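Side-chain contacts in ABC transporter periplasmic peptide-binding protein (Pseudoalteromonas, PDB 4QFL), which binds dipeptides in the periplasm, here the dipeptide Ala-Phe, and probably delivers them to an ABC transporter for uptake: residues P39-N43 against P44-T48; I56-L60 against Y61-I65; F113-D116 against D117-T121. One frame throughout, in Å; residues are numbered along the deposited sequence.

Contact 1 of 3, residues P39-N43 against P44-T48; sequences PVSFN and PQVTT. With PHE (phenylalanine), chain D; ALA (alanine), chain C.
The side chain of N43 reaches forward over Q45 in an Asx turn, at the start of the short 3-10 segment 44-46, part of the loop that runs from strand 30-35 to the dipeptide site of this periplasmic binding protein. From its CB, which lies against the ring atoms N and CD of P44, the side chain leaves with CG anti to the backbone N (chi1 173°), and this carries the amide along the chain. OD1 then accepts from the backbone N of Q45 at 2.9 Å, the donor standing well above the plane of the amide. On the other branch, ND2 gives an almost straight bond of 3.1 Å to OE1 of Q45, which lies in the amide plane of N43. The two amide planes are turned 36° apart. ND2 also donates to D204. The backbone O of N43 closes the turn, accepting from V46 N at 3.2 Å. S41 OG takes the N-H of N43 in an ST turn, and S41 CB is tight against V46 CG2 at 3.3 Å. Beyond the turn the chain arrives at the ligand pocket, where T48 O accepts from the peptide N of the Phe residue of bound Ala-Phe at 2.9 Å.

Contact 2 of 3, residues I56-L60 against Y61-I65; sequences IANQL and YDRLI
N58 O and Y61 O are bridged across the end of helix 50-60 by one water, which lies 2.8 Å from each as a donor, though it has more acceptors in reach than protons. The direct bond, Y61 N to A57 O at 3.3 Å, is weak, with an N-H...O angle of 134°. Y61 is the first residue to leave helical backbone angles; one residue earlier, L60 N still makes a regular bond to I56 O. The Y61 side chain turns back along the last turn, CG anti to its carbonyl carbon (chi1 -61°). That places CB of L60 over one face of the Y61 ring, 4.1 Å from the centroid and displaced toward the rim, a CH-pi contact. A57 O lies at the ring edge, near its plane. The hydroxyl at the far end of the ring is bonded to F42 O. Farther on, R63 bends at chi3 and brings one face of its guanidinium to the side chain of N58, the two planes 72° apart, while NH1 is held by A179 O. Where regular helical bonding ends, then, a weak backbone bond, a water and a CH-pi contact together take its place.

Contact 3 of 3, residues F113-D116 against D117-T121; sequences FNAD and DVIFT
D117 OD2 receives the backbone N-H of N114 at 2.8 Å, with an angle of 167° at the hydrogen and the donor lying nearly on the extension of the C-O bond. A backbone bond runs the other way, from D117 N to N114 O at 3.0 Å. N114 in turn folds its own amide over the start of the helix: CG sits between its backbone N and carbonyl carbon (chi1 64°), and this turns OD1 toward D116 N, which it meets at 2.8 Å. The amide of N114 and the carboxylate of D117 cross at about a right angle as side chains, yet their planes differ by only 18°.

The D117 side chain thus accepts from the N-cap residue as in a capping box, while the side chain of N114 caps D116 N, and together they open helix 115-126. They occupy N-H groups that the first turn cannot bond within the helix. From here regular helical bonding takes over, with I119 N donating to A115 O, and F120 N to D116 O. D117 O accepts twice, from T121 N and, at 2.7 Å, from T121 OG1, the two donors approaching opposite faces of its plane.

Beside the cap, the F113 ring lies obliquely past the carboxylate of D117, with CD1 of F113 3.6 Å from OD2 of D117. The edge of the F113 ring meets V118, CE1 to CG2 at 3.7 Å. Farther out, R111 forms a salt bridge to D117 OD2, and K188 N bonds OD1, so the capping carboxylate is fixed at both oxygens; the arginine probably favours its charged form. OD1 of D116 forms a salt bridge to R157. F113 and V118 both pack on L95 of strand 90-95, and V118 also on V163 of strand 162-167.

In the fold
Following the chain from the N terminus, contact 1 closes a tight turn in the loop between strand 30-35 and helix 50-60, contact 2 forms where that helix ends, and contact 3 begins helix 115-126. They come in series, without nesting or crossing. Contacts 1 and 2 lie with centres about 12 Å apart and touch directly, P44 packing on both I56 and Y61. Q45 NE2 reaches T121 O at 3.1 Å, a probable hydrogen bond from contact 1 to contact 3, while L64 of contact 2 touches V118. The ligand-binding loop is thereby tied to helix 50-60 and to helix 115-126, which packs on the four-stranded antiparallel sheet.

Contact 1 of 3, residues P39-N43 against P44-T48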
# COMPACT_ATOMS: atom_id res chain seq x y z
N PRO A 39 -7.18 -7.90 9.37
CA PRO A 39 -7.32 -7.82 7.91
C PRO A 39 -8.75 -7.51 7.53
O PRO A 39 -9.67 -8.04 8.16
CB PRO A 39 -6.96 -9.24 7.45
CG PRO A 39 -7.40 -10.11 8.59
CD PRO A 39 -7.15 -9.30 9.84
N VAL A 40 -8.95 -6.67 6.52
CA VAL A 40 -10.30 -6.24 6.13
C VAL A 40 -10.99 -7.24 5.22
O VAL A 40 -12.18 -7.17 4.98
CB VAL A 40 -10.29 -4.86 5.43
CG1 VAL A 40 -9.81 -3.78 6.38
CG2 VAL A 40 -9.42 -4.91 4.19
N SER A 41 -10.21 -8.19 4.72
CA SER A 41 -10.71 -9.17 3.78
C SER A 41 -9.63 -10.22 3.60
O SER A 41 -8.50 -10.05 4.06
CB SER A 41 -11.00 -8.48 2.45
OG SER A 41 -11.61 -9.37 1.53
N PHE A 42 -9.97 -11.32 2.95
CA PHE A 42 -8.95 -12.27 2.54
C PHE A 42 -8.68 -12.24 1.04
O PHE A 42 -8.00 -13.10 0.49
CB PHE A 42 -9.25 -13.66 3.09
CG PHE A 42 -8.97 -13.77 4.55
CD1 PHE A 42 -9.93 -13.46 5.48
CD2 PHE A 42 -7.70 -14.08 4.99
CE1 PHE A 42 -9.65 -13.52 6.83
CE2 PHE A 42 -7.42 -14.14 6.33
CZ PHE A 42 -8.39 -13.86 7.24
N ASN A 43 -9.22 -11.21 0.39
CA ASN A 43 -8.95 -10.95 -1.01
C ASN A 43 -8.24 -9.61 -1.20
O ASN A 43 -8.83 -8.56 -0.93
CB ASN A 43 -10.24 -10.99 -1.81
CG ASN A 43 -10.05 -10.57 -3.24
OD1 ASN A 43 -8.92 -10.42 -3.72
ND2 ASN A 43 -11.16 -10.38 -3.95
N PRO A 44 -6.98 -9.64 -1.66
CA PRO A 44 -6.16 -8.43 -1.81
C PRO A 44 -6.77 -7.38 -2.73
O PRO A 44 -6.42 -6.21 -2.63
CB PRO A 44 -4.85 -8.97 -2.41
CG PRO A 44 -4.82 -10.41 -2.01
CD PRO A 44 -6.24 -10.87 -2.01
N GLN A 45 -7.64 -7.81 -3.63
CA GLN A 45 -8.31 -6.92 -4.58
C GLN A 45 -9.08 -5.77 -3.95
O GLN A 45 -9.21 -4.70 -4.55
CB GLN A 45 -9.29 -7.71 -5.45
CG GLN A 45 -8.64 -8.69 -6.40
CD GLN A 45 -9.66 -9.29 -7.34
OE1 GLN A 45 -10.80 -9.54 -6.94
NE2 GLN A 45 -9.27 -9.52 -8.58
N VAL A 46 -9.61 -6.00 -2.76
CA VAL A 46 -10.59 -5.09 -2.17
C VAL A 46 -10.00 -4.05 -1.22
O VAL A 46 -10.73 -3.26 -0.60
CB VAL A 46 -11.73 -5.89 -1.49
CG1 VAL A 46 -12.29 -6.94 -2.46
CG2 VAL A 46 -11.25 -6.56 -0.23
N THR A 47 -8.67 -4.02 -1.11
CA THR A 47 -8.02 -3.10 -0.19
C THR A 47 -6.70 -2.55 -0.74
O THR A 47 -6.08 -3.17 -1.60
CB THR A 47 -7.73 -3.81 1.14
OG1 THR A 47 -7.41 -2.84 2.13
CG2 THR A 47 -6.57 -4.76 0.98
N THR A 48 -6.30 -1.38 -0.23
CA THR A 48 -4.95 -0.89 -0.41
C THR A 48 -4.26 -0.73 0.94
O THR A 48 -3.28 -0.00 1.06
CB THR A 48 -4.90 0.46 -1.13
OG1 THR A 48 -5.62 1.43 -0.37
CG2 THR A 48 -5.51 0.33 -2.51
N PHE D . -1.22 1.75 2.11
CA PHE D . -1.20 2.53 3.34
C PHE D . -0.48 1.77 4.42
O PHE D . 0.20 2.36 5.25
CB PHE D . -2.62 2.81 3.81
CG PHE D . -3.36 3.79 2.97
CD1 PHE D . -2.78 5.00 2.61
CD2 PHE D . -4.64 3.52 2.54
CE1 PHE D . -3.46 5.91 1.84
CE2 PHE D . -5.33 4.42 1.78
CZ PHE D . -4.74 5.62 1.42
OXT PHE D . -0.56 0.54 4.49
N ALA C . 0.64 1.01 -0.91
CA ALA C . -0.27 0.62 0.17
C ALA C . -0.13 1.56 1.36
O ALA C . 0.94 2.11 1.60
CB ALA C . -0.02 -0.83 0.58

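Contact 2 of 3, residues I56-L60 against Y61-I65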
# COMPACT_ATOMS: atom_id res chain seq x y z
N ILE A 56 -2.19 -11.50 3.93
CA ILE A 56 -2.81 -12.43 2.99
C ILE A 56 -2.12 -12.64 1.63
O ILE A 56 -2.19 -13.73 1.07
CB ILE A 56 -4.29 -12.04 2.72
CG1 ILE A 56 -4.37 -10.71 1.99
CG2 ILE A 56 -5.07 -11.99 4.03
CD1 ILE A 56 -5.80 -10.27 1.66
N ALA A 57 -1.47 -11.62 1.10
CA ALA A 57 -1.10 -11.60 -0.31
C ALA A 57 -0.05 -12.63 -0.72
O ALA A 57 -0.31 -13.50 -1.55
CB ALA A 57 -0.65 -10.21 -0.71
N ASN A 58 1.14 -12.54 -0.14
CA ASN A 58 2.23 -13.44 -0.49
C ASN A 58 2.07 -14.81 0.13
O ASN A 58 2.76 -15.74 -0.26
CB ASN A 58 3.59 -12.87 -0.08
CG ASN A 58 3.98 -11.68 -0.90
OD1 ASN A 58 4.23 -10.59 -0.36
ND2 ASN A 58 4.04 -11.86 -2.20
N GLN A 59 1.17 -14.93 1.10
CA GLN A 59 1.00 -16.18 1.82
C GLN A 59 -0.02 -17.12 1.16
O GLN A 59 0.24 -18.30 0.99
CB GLN A 59 0.64 -15.93 3.28
CG GLN A 59 1.81 -15.49 4.15
CD GLN A 59 2.44 -14.19 3.70
OE1 GLN A 59 1.80 -13.13 3.74
NE2 GLN A 59 3.69 -14.25 3.27
N LEU A 60 -1.17 -16.58 0.77
CA LEU A 60 -2.23 -17.42 0.23
C LEU A 60 -2.23 -17.49 -1.28
O LEU A 60 -2.86 -18.37 -1.85
CB LEU A 60 -3.59 -16.93 0.69
CG LEU A 60 -3.89 -16.98 2.18
CD1 LEU A 60 -5.14 -16.20 2.45
CD2 LEU A 60 -4.05 -18.43 2.62
N TYR A 61 -1.56 -16.53 -1.92
CA TYR A 61 -1.72 -16.34 -3.37
C TYR A 61 -0.41 -16.24 -4.15
O TYR A 61 0.67 -16.13 -3.56
CB TYR A 61 -2.51 -15.05 -3.63
CG TYR A 61 -3.91 -15.03 -3.08
CD1 TYR A 61 -4.93 -15.75 -3.68
CD2 TYR A 61 -4.22 -14.25 -1.96
CE1 TYR A 61 -6.23 -15.72 -3.17
CE2 TYR A 61 -5.52 -14.21 -1.44
CZ TYR A 61 -6.52 -14.95 -2.06
OH TYR A 61 -7.79 -14.92 -1.55
N ASP A 62 -0.51 -16.28 -5.48
CA ASP A 62 0.57 -15.88 -6.36
C ASP A 62 0.03 -14.93 -7.41
O ASP A 62 -1.15 -14.95 -7.71
CB ASP A 62 1.18 -17.08 -7.10
CG ASP A 62 1.75 -18.13 -6.16
OD1 ASP A 62 2.85 -17.92 -5.63
OD2 ASP A 62 1.11 -19.19 -6.01
N ARG A 63 0.91 -14.10 -7.96
CA ARG A 63 0.58 -13.21 -9.06
C ARG A 63 1.04 -13.86 -10.35
O ARG A 63 1.66 -14.92 -10.34
CB ARG A 63 1.28 -11.87 -8.91
CG ARG A 63 0.87 -11.08 -7.67
CD ARG A 63 1.99 -10.11 -7.24
NE ARG A 63 3.14 -10.83 -6.72
CZ ARG A 63 4.26 -10.27 -6.29
NH1 ARG A 63 4.40 -8.95 -6.32
NH2 ARG A 63 5.25 -11.03 -5.84
N LEU A 64 0.74 -13.21 -11.46
CA LEU A 64 1.27 -13.60 -12.75
C LEU A 64 2.78 -13.37 -12.80
O LEU A 64 3.55 -14.20 -13.27
CB LEU A 64 0.60 -12.78 -13.86
CG LEU A 64 -0.88 -13.08 -14.04
CD1 LEU A 64 -1.50 -12.13 -15.06
CD2 LEU A 64 -1.04 -14.53 -14.47
N ILE A 65 3.19 -12.21 -12.31
CA ILE A 65 4.58 -11.79 -12.33
C ILE A 65 4.89 -11.00 -11.07
O ILE A 65 3.98 -10.55 -10.35
CB ILE A 65 4.89 -10.88 -13.51
CG1 ILE A 65 3.86 -9.76 -13.59
CG2 ILE A 65 4.90 -11.67 -14.78
CD1 ILE A 65 4.25 -8.65 -14.52
O HOH W 1 3.39 -16.00 -2.97

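Contact 3 of 3, residues F113-D116 against D117-T121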
# COMPACT_ATOMS: atom_id res chain seq x y z
N PHE A 113 -5.04 -24.75 -12.26
CA PHE A 113 -5.02 -23.38 -12.75
C PHE A 113 -4.86 -23.26 -14.27
O PHE A 113 -4.00 -23.92 -14.88
CB PHE A 113 -3.90 -22.61 -12.03
CG PHE A 113 -3.46 -21.40 -12.76
CD1 PHE A 113 -4.31 -20.31 -12.89
CD2 PHE A 113 -2.19 -21.33 -13.32
CE1 PHE A 113 -3.91 -19.18 -13.57
CE2 PHE A 113 -1.78 -20.20 -14.00
CZ PHE A 113 -2.65 -19.12 -14.12
N ASN A 114 -5.70 -22.44 -14.89
CA ASN A 114 -5.59 -22.19 -16.33
C ASN A 114 -6.08 -20.80 -16.69
O ASN A 114 -6.36 -19.99 -15.80
CB ASN A 114 -6.33 -23.26 -17.14
CG ASN A 114 -7.82 -23.26 -16.89
OD1 ASN A 114 -8.42 -22.21 -16.66
ND2 ASN A 114 -8.43 -24.44 -16.92
N ALA A 115 -6.15 -20.54 -17.99
CA ALA A 115 -6.55 -19.23 -18.51
C ALA A 115 -7.89 -18.73 -17.96
O ALA A 115 -8.09 -17.53 -17.81
CB ALA A 115 -6.59 -19.27 -20.03
N ASP A 116 -8.81 -19.65 -17.69
CA ASP A 116 -10.13 -19.29 -17.19
C ASP A 116 -10.06 -18.53 -15.86
O ASP A 116 -10.88 -17.65 -15.60
CB ASP A 116 -10.99 -20.54 -17.02
CG ASP A 116 -11.45 -21.10 -18.35
OD1 ASP A 116 -11.45 -20.34 -19.34
OD2 ASP A 116 -11.82 -22.29 -18.39
N ASP A 117 -9.09 -18.89 -15.03
CA ASP A 117 -8.90 -18.25 -13.73
C ASP A 117 -8.38 -16.83 -13.87
O ASP A 117 -8.76 -15.93 -13.11
CB ASP A 117 -7.93 -19.07 -12.90
CG ASP A 117 -8.40 -20.50 -12.70
OD1 ASP A 117 -9.50 -20.67 -12.15
OD2 ASP A 117 -7.68 -21.43 -13.13
N VAL A 118 -7.52 -16.62 -14.86
CA VAL A 118 -6.98 -15.30 -15.14
C VAL A 118 -8.09 -14.40 -15.64
O VAL A 118 -8.26 -13.27 -15.16
CB VAL A 118 -5.85 -15.38 -16.17
CG1 VAL A 118 -5.35 -13.99 -16.54
CG2 VAL A 118 -4.71 -16.23 -15.61
N ILE A 119 -8.85 -14.90 -16.60
CA ILE A 119 -9.93 -14.13 -17.17
C ILE A 119 -10.97 -13.79 -16.11
O ILE A 119 -11.46 -12.67 -16.06
CB ILE A 119 -10.56 -14.83 -18.39
CG1 ILE A 119 -9.47 -15.11 -19.42
CG2 ILE A 119 -11.62 -13.96 -19.00
CD1 ILE A 119 -9.81 -16.18 -20.44
N PHE A 120 -11.28 -14.75 -15.24
CA PHE A 120 -12.24 -14.47 -14.18
C PHE A 120 -11.74 -13.46 -13.17
O PHE A 120 -12.43 -12.50 -12.83
CB PHE A 120 -12.63 -15.72 -13.41
CG PHE A 120 -13.35 -15.40 -12.13
CD1 PHE A 120 -14.70 -15.09 -12.14
CD2 PHE A 120 -12.67 -15.37 -10.92
CE1 PHE A 120 -15.38 -14.78 -10.96
CE2 PHE A 120 -13.33 -15.05 -9.73
CZ PHE A 120 -14.69 -14.75 -9.75
N THR A 121 -10.55 -13.71 -12.64
CA THR A 121 -9.95 -12.84 -11.63
C THR A 121 -9.90 -11.39 -12.08
O THR A 121 -10.27 -10.47 -11.32
CB THR A 121 -8.51 -13.30 -11.32
OG1 THR A 121 -8.54 -14.63 -10.80
CG2 THR A 121 -7.87 -12.36 -10.30